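Local coordinates for protein peptidase S8 and S53, subtilisin, kexin, sedolisin (Mycobacterium smegmatis, PDB 4KG7) that probably cleaves peptide bonds as a subtilisin-like serine protease, the mycosin MycP3 of the ESX-3 type VII secretion system, at residues A70-G75 with R174-S179; G110-Q115 with A321-S326. One frame throughout, in Å; residues are numbered along the deposited sequence.

Contact 1 of 2, residues A70-G75 with R174-S179; sequences AVIDTG and RVINIS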
ATOM      1  N   ALA A  70      -9.219  -4.412   1.343  1.00  6.86           N
ATOM      2  CA  ALA A  70      -9.204  -4.147  -0.102  1.00  6.67           C
ATOM      3  C   ALA A  70      -7.779  -3.895  -0.557  1.00  6.37           C
ATOM      4  O   ALA A  70      -7.076  -3.116   0.063  1.00  6.54           O
ATOM      5  CB  ALA A  70     -10.061  -2.944  -0.442  1.00  6.67           C
ATOM      6  N   VAL A  71      -7.389  -4.530  -1.660  1.00  6.22           N
ATOM      7  CA  VAL A  71      -6.074  -4.371  -2.276  1.00  6.01           C
ATOM      8  C   VAL A  71      -6.329  -3.614  -3.580  1.00  6.06           C
ATOM      9  O   VAL A  71      -6.852  -4.181  -4.542  1.00  6.43           O
ATOM     10  CB  VAL A  71      -5.446  -5.765  -2.497  1.00  6.12           C
ATOM     11  CG1 VAL A  71      -4.118  -5.648  -3.238  1.00  6.12           C
ATOM     12  CG2 VAL A  71      -5.249  -6.467  -1.169  1.00  6.24           C
ATOM     13  N   ILE A  72      -6.021  -2.322  -3.558  1.00  5.80           N
ATOM     14  CA  ILE A  72      -6.168  -1.439  -4.705  1.00  5.84           C
ATOM     15  C   ILE A  72      -4.816  -1.453  -5.375  1.00  5.89           C
ATOM     16  O   ILE A  72      -3.887  -0.885  -4.866  1.00  6.01           O
ATOM     17  CB  ILE A  72      -6.612  -0.041  -4.253  1.00  5.84           C
ATOM     18  CG1 ILE A  72      -7.974  -0.134  -3.539  1.00  5.88           C
ATOM     19  CG2 ILE A  72      -6.635   0.899  -5.432  1.00  6.09           C
ATOM     20  CD1 ILE A  72      -8.522   1.222  -3.129  1.00  5.92           C
ATOM     21  N   ASP A  73      -4.687  -2.191  -6.484  1.00  5.94           N
ATOM     22  CA  ASP A  73      -3.350  -2.521  -6.985  1.00  5.95           C
ATOM     23  C   ASP A  73      -3.435  -2.968  -8.441  1.00  6.10           C
ATOM     24  O   ASP A  73      -4.297  -2.515  -9.185  1.00  6.12           O
ATOM     25  CB  ASP A  73      -2.724  -3.575  -6.070  1.00  5.95           C
ATOM     26  CG  ASP A  73      -1.227  -3.452  -5.951  1.00  6.14           C
ATOM     27  OD1 ASP A  73      -0.555  -3.752  -6.942  1.00  6.34           O
ATOM     28  OD2 ASP A  73      -0.686  -3.095  -4.863  1.00  6.41           O
ATOM     29  N   THR A  74      -2.501  -3.818  -8.856  1.00  6.08           N
ATOM     30  CA  THR A  74      -2.424  -4.302 -10.229  1.00  6.37           C
ATOM     31  C   THR A  74      -3.255  -5.591 -10.467  1.00  6.55           C
ATOM     32  O   THR A  74      -3.044  -6.287 -11.466  1.00  6.75           O
ATOM     33  CB  THR A  74      -0.969  -4.609 -10.646  1.00  6.41           C
ATOM     34  OG1 THR A  74      -0.482  -5.757  -9.934  1.00  6.29           O
ATOM     35  CG2 THR A  74      -0.018  -3.411 -10.436  1.00  6.45           C
ATOM     36  N   GLY A  75      -4.210  -5.895  -9.577  1.00  6.54           N
ATOM     37  CA  GLY A  75      -4.912  -7.172  -9.631  1.00  6.79           C
ATOM     38  C   GLY A  75      -4.221  -8.190  -8.748  1.00  6.82           C
ATOM     39  O   GLY A  75      -3.028  -8.034  -8.392  1.00  6.59           O
ATOM     40  N   ARG A 174     -12.698  -2.907   5.696  1.00  9.58           N
ATOM     41  CA  ARG A 174     -12.273  -2.373   6.981  1.00  9.91           C
ATOM     42  C   ARG A 174     -10.881  -1.749   6.928  1.00  8.29           C
ATOM     43  O   ARG A 174     -10.535  -0.891   7.747  1.00  7.61           O
ATOM     44  CB  ARG A 174     -12.248  -3.528   7.990  1.00 11.22           C
ATOM     45  CG  ARG A 174     -13.606  -4.130   8.272  1.00 12.62           C
ATOM     46  CD  ARG A 174     -14.292  -3.340   9.368  1.00 13.79           C
ATOM     47  NE  ARG A 174     -13.866  -3.823  10.678  1.00 14.69           N
ATOM     48  CZ  ARG A 174     -14.110  -3.237  11.850  1.00 14.92           C
ATOM     49  NH1 ARG A 174     -14.745  -2.081  11.921  1.00 16.12           N
ATOM     50  NH2 ARG A 174     -13.675  -3.817  12.968  1.00 14.91           N
ATOM     51  N   VAL A 175     -10.064  -2.235   6.004  1.00  7.26           N
ATOM     52  CA  VAL A 175      -8.713  -1.737   5.762  1.00  6.66           C
ATOM     53  C   VAL A 175      -8.621  -1.629   4.260  1.00  6.32           C
ATOM     54  O   VAL A 175      -9.092  -2.535   3.555  1.00  6.35           O
ATOM     55  CB  VAL A 175      -7.628  -2.715   6.304  1.00  6.64           C
ATOM     56  CG1 VAL A 175      -6.233  -2.183   6.043  1.00  6.42           C
ATOM     57  CG2 VAL A 175      -7.834  -2.984   7.795  1.00  6.98           C
ATOM     58  N   ILE A 176      -8.053  -0.526   3.756  1.00  5.95           N
ATOM     59  CA  ILE A 176      -7.893  -0.318   2.323  1.00  5.83           C
ATOM     60  C   ILE A 176      -6.397  -0.072   2.094  1.00  5.59           C
ATOM     61  O   ILE A 176      -5.828   0.905   2.607  1.00  5.83           O
ATOM     62  CB  ILE A 176      -8.715   0.897   1.857  1.00  5.88           C
ATOM     63  CG1 ILE A 176     -10.205   0.605   1.995  1.00  6.07           C
ATOM     64  CG2 ILE A 176      -8.386   1.225   0.400  1.00  5.86           C
ATOM     65  CD1 ILE A 176     -11.125   1.800   1.763  1.00  6.34           C
ATOM     66  N   ASN A 177      -5.771  -0.954   1.328  1.00  5.45           N
ATOM     67  CA  ASN A 177      -4.343  -0.942   1.064  1.00  5.40           C
ATOM     68  C   ASN A 177      -4.037  -0.357  -0.309  1.00  5.39           C
ATOM     69  O   ASN A 177      -4.563  -0.840  -1.324  1.00  5.37           O
ATOM     70  CB  ASN A 177      -3.776  -2.360   1.160  1.00  5.48           C
ATOM     71  CG  ASN A 177      -2.271  -2.370   1.043  1.00  5.60           C
ATOM     72  OD1 ASN A 177      -1.548  -2.227   2.021  1.00  5.99           O
ATOM     73  ND2 ASN A 177      -1.785  -2.498  -0.164  1.00  5.73           N
ATOM     74  N   ILE A 178      -3.173   0.658  -0.325  1.00  5.47           N
ATOM     75  CA  ILE A 178      -2.788   1.351  -1.542  1.00  5.66           C
ATOM     76  C   ILE A 178      -1.262   1.320  -1.616  1.00  5.90           C
ATOM     77  O   ILE A 178      -0.570   2.231  -1.165  1.00  5.97           O
ATOM     78  CB  ILE A 178      -3.346   2.791  -1.583  1.00  5.79           C
ATOM     79  CG1 ILE A 178      -4.851   2.823  -1.299  1.00  5.77           C
ATOM     80  CG2 ILE A 178      -3.019   3.482  -2.898  1.00  5.99           C
ATOM     81  CD1 ILE A 178      -5.437   4.194  -1.042  1.00  5.91           C
ATOM     82  N   SER A 179      -0.734   0.233  -2.200  1.00  6.17           N
ATOM     83  CA  SER A 179       0.708   0.053  -2.287  1.00  6.49           C
ATOM     84  C   SER A 179       1.362   0.735  -3.490  1.00  7.13           C
ATOM     85  O   SER A 179       2.602   0.887  -3.524  1.00  7.78           O
ATOM     86  CB  SER A 179       1.049  -1.429  -2.280  1.00  6.39           C
ATOM     87  OG  SER A 179       0.927  -1.978  -0.987  1.00  6.51           O
TER
HETATM   88  O   HOH W   1      -2.286  -2.059  -2.989  1.00  5.58           O

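Contact 2 of 2, residues G110-Q115 with A321-S326; sequences GLIAGQ and AAAYVS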
ATOM      1  N   GLY A 110      -0.416 -11.359  -0.903  1.00  6.32           N
ATOM      2  CA  GLY A 110       0.199 -12.442  -0.177  1.00  6.56           C
ATOM      3  C   GLY A 110       0.730 -12.031   1.179  1.00  6.51           C
ATOM      4  O   GLY A 110       0.575 -12.739   2.179  1.00  6.72           O
ATOM      5  N   LEU A 111       1.359 -10.860   1.248  1.00  6.28           N
ATOM      6  CA  LEU A 111       1.882 -10.386   2.520  1.00  6.28           C
ATOM      7  C   LEU A 111       0.762 -10.124   3.515  1.00  6.23           C
ATOM      8  O   LEU A 111       0.926 -10.324   4.713  1.00  6.44           O
ATOM      9  CB  LEU A 111       2.736  -9.132   2.346  1.00  6.12           C
ATOM     10  CG  LEU A 111       4.077  -9.336   1.650  1.00  6.28           C
ATOM     11  CD1 LEU A 111       4.733  -7.966   1.518  1.00  6.28           C
ATOM     12  CD2 LEU A 111       4.974 -10.291   2.402  1.00  6.69           C
ATOM     13  N   ILE A 112      -0.368  -9.611   3.014  1.00  6.14           N
ATOM     14  CA  ILE A 112      -1.501  -9.234   3.850  1.00  6.31           C
ATOM     15  C   ILE A 112      -2.197 -10.471   4.409  1.00  6.69           C
ATOM     16  O   ILE A 112      -2.420 -10.552   5.594  1.00  6.76           O
ATOM     17  CB  ILE A 112      -2.506  -8.340   3.102  1.00  6.21           C
ATOM     18  CG1 ILE A 112      -1.813  -7.036   2.711  1.00  6.13           C
ATOM     19  CG2 ILE A 112      -3.751  -8.093   3.979  1.00  6.37           C
ATOM     20  CD1 ILE A 112      -2.629  -6.156   1.788  1.00  6.05           C
ATOM     21  N   ALA A 113      -2.539 -11.425   3.545  1.00  7.01           N
ATOM     22  CA  ALA A 113      -3.414 -12.527   3.962  1.00  7.70           C
ATOM     23  C   ALA A 113      -3.158 -13.799   3.171  1.00  8.06           C
ATOM     24  O   ALA A 113      -4.022 -14.678   3.109  1.00  8.71           O
ATOM     25  CB  ALA A 113      -4.857 -12.111   3.815  1.00  7.76           C
ATOM     26  N   GLY A 114      -1.939 -13.979   2.666  1.00  8.10           N
ATOM     27  CA  GLY A 114      -1.549 -15.278   2.119  1.00  8.54           C
ATOM     28  C   GLY A 114      -1.620 -16.391   3.173  1.00  9.24           C
ATOM     29  O   GLY A 114      -1.484 -16.143   4.363  1.00  9.17           O
ATOM     30  N   GLN A 115      -1.828 -17.611   2.708  1.00  9.97           N
ATOM     31  CA  GLN A 115      -2.039 -18.730   3.605  1.00 11.05           C
ATOM     32  C   GLN A 115      -0.737 -19.394   3.975  1.00 11.77           C
ATOM     33  O   GLN A 115       0.187 -19.471   3.161  1.00 11.91           O
ATOM     34  CB  GLN A 115      -2.965 -19.749   2.963  1.00 11.47           C
ATOM     35  CG  GLN A 115      -4.337 -19.192   2.652  1.00 11.46           C
ATOM     36  CD  GLN A 115      -4.989 -18.638   3.898  1.00 11.51           C
ATOM     37  OE1 GLN A 115      -5.285 -19.411   4.841  1.00 12.96           O
ATOM     38  NE2 GLN A 115      -5.205 -17.327   3.931  1.00 11.15           N
ATOM     39  N   ALA A 321       6.027  -2.715   2.489  1.00  5.47           N
ATOM     40  CA  ALA A 321       5.921  -2.171   3.839  1.00  5.40           C
ATOM     41  C   ALA A 321       4.451  -1.848   4.123  1.00  5.12           C
ATOM     42  O   ALA A 321       3.910  -2.179   5.181  1.00  5.08           O
ATOM     43  CB  ALA A 321       6.787  -0.917   3.956  1.00  5.50           C
ATOM     44  N   ALA A 322       3.804  -1.147   3.194  1.00  4.95           N
ATOM     45  CA  ALA A 322       2.373  -0.823   3.361  1.00  4.89           C
ATOM     46  C   ALA A 322       1.543  -2.080   3.551  1.00  4.92           C
ATOM     47  O   ALA A 322       0.670  -2.143   4.410  1.00  4.87           O
ATOM     48  CB  ALA A 322       1.865  -0.031   2.161  1.00  4.94           C
ATOM     49  N   ALA A 323       1.843  -3.100   2.746  1.00  4.97           N
ATOM     50  CA  ALA A 323       1.093  -4.340   2.831  1.00  5.09           C
ATOM     51  C   ALA A 323       1.188  -4.938   4.220  1.00  5.15           C
ATOM     52  O   ALA A 323       0.190  -5.352   4.807  1.00  5.23           O
ATOM     53  CB  ALA A 323       1.589  -5.319   1.794  1.00  5.15           C
ATOM     54  N   TYR A 324       2.390  -4.968   4.769  1.00  5.24           N
ATOM     55  CA  TYR A 324       2.557  -5.458   6.150  1.00  5.40           C
ATOM     56  C   TYR A 324       1.691  -4.666   7.113  1.00  5.32           C
ATOM     57  O   TYR A 324       1.048  -5.261   7.979  1.00  5.52           O
ATOM     58  CB  TYR A 324       4.026  -5.368   6.567  1.00  5.61           C
ATOM     59  CG  TYR A 324       4.892  -6.518   6.113  1.00  5.90           C
ATOM     60  CD1 TYR A 324       4.578  -7.835   6.485  1.00  6.20           C
ATOM     61  CD2 TYR A 324       6.110  -6.304   5.449  1.00  5.97           C
ATOM     62  CE1 TYR A 324       5.364  -8.900   6.121  1.00  6.60           C
ATOM     63  CE2 TYR A 324       6.903  -7.368   5.081  1.00  6.35           C
ATOM     64  CZ  TYR A 324       6.555  -8.662   5.448  1.00  6.53           C
ATOM     65  OH  TYR A 324       7.372  -9.718   5.123  1.00  7.29           O
ATOM     66  N   VAL A 325       1.707  -3.339   7.021  1.00  5.10           N
ATOM     67  CA  VAL A 325       0.912  -2.543   7.907  1.00  5.15           C
ATOM     68  C   VAL A 325      -0.584  -2.795   7.759  1.00  5.14           C
ATOM     69  O   VAL A 325      -1.294  -2.853   8.757  1.00  5.32           O
ATOM     70  CB  VAL A 325       1.254  -1.048   7.791  1.00  5.14           C
ATOM     71  CG1 VAL A 325       0.301  -0.184   8.636  1.00  5.32           C
ATOM     72  CG2 VAL A 325       2.685  -0.817   8.241  1.00  5.27           C
ATOM     73  N   SER A 326      -1.070  -2.924   6.535  1.00  4.92           N
ATOM     74  CA  SER A 326      -2.468  -3.325   6.325  1.00  5.02           C
ATOM     75  C   SER A 326      -2.808  -4.648   7.007  1.00  5.19           C
ATOM     76  O   SER A 326      -3.889  -4.814   7.588  1.00  5.39           O
ATOM     77  CB  SER A 326      -2.780  -3.381   4.852  1.00  4.97           C
ATOM     78  OG  SER A 326      -2.820  -2.065   4.337  1.00  4.94           O
TER

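Contact 1 of 2, residues A70-G75 with R174-S179
I72 reaches across to I176 on one face of two neighbouring parallel strands, its CD1 methyl 3.5 Å from CG2 of I176. With CG1 of I72 beside the backbone N (chi1 -61°) and the chain extended beyond it, CD1 is carried into the dip between I176 and I178, lying closer to the former; the methylene CG1 of I178 is 4.4 Å from that same CD1. The small CB of A70 fits beside CG1 of I176, and L161, V165 and A168 of helix 150-170 close over this aliphatic face. Three backbone bonds set the register: A70 N gives to V175 O at 2.9 Å, A70 O takes N177 N at 2.8 Å, and I72 N gives to N177 O at 3.1 Å. Beyond these bonds the strands draw apart and are bridged by a water hydrogen-bonded to I72 O and OD2 of D73, which accepts from S179 N at 2.9 Å. Carboxylate oxygen OD2 of D73 also rests against CB of S179, at 3.5 Å, while OD1 takes T74 N with its anti lone pair and is hydrogen-bonded to H104; S179 OG bonds to the backbone O of S319. This is the centre of the parallel sheet of the subtilisin fold, where the C-terminal end of strand 68-73 delivers the aspartate of the predicted Asp-His-Ser charge relay.

Contact 2 of 2, residues G110-Q115 with A321-S326
L111 and I112 of helix 104-113 straddle the CB of A323, a single methyl projecting from helix 318-335. CB of L111 lies 4.0 Å from it and CG1 of I112 3.9 Å, so the small residue lets the two backbones come close, with the CA atoms of I112 and A323 5.6 Å apart. I112 also lays its CG1 methylene against the carbonyl O of A323, at 3.4 Å, and extends CD1 to CB of S326. L111 uses both branches: CD1 sits over one face of the Y324 ring, offset toward the rim and 4.2 Å above its plane, while CD2 lies toward the hydroxyl end of the ring, 3.7 Å from OH of Y324. Although the CB of Y324 points away, chi1 of -83° brings the ring back to L111. In the next shell, V124 touches the ring, and L111 and I112 make backbone hydrogen bonds with V124 and A125. Farther out, A322, V325 and S326 rest on V211 of strand 209-213, V325 also meets strand 259-265, and Y324 reaches strand 281-286, which lays helix 318-335 along the central sheet; helix 104-113 packs on D73 and N177, on the face where A322 meets N177.

Overall arrangement
Both contacts are buried in the core of the subtilisin-like domain, their centres about 10 Å apart, but they join different elements. Contact 1 joins strand to strand, with backbone hydrogen bonds and a water at its edge and an aliphatic face on one side; contact 2 is helix to helix and depends on aliphatic and aromatic fit. They meet where S326 comes up against N177, probably through a hydrogen bond, and where A322 touches N177 and S179. The helices of contact 2, 104-113 and 318-335, begin near H104 and S319, the predicted partners of D73 in contact 1. Sheet and helix pair thus bring together the three charge-relay residues, and the segments alternate along the chain.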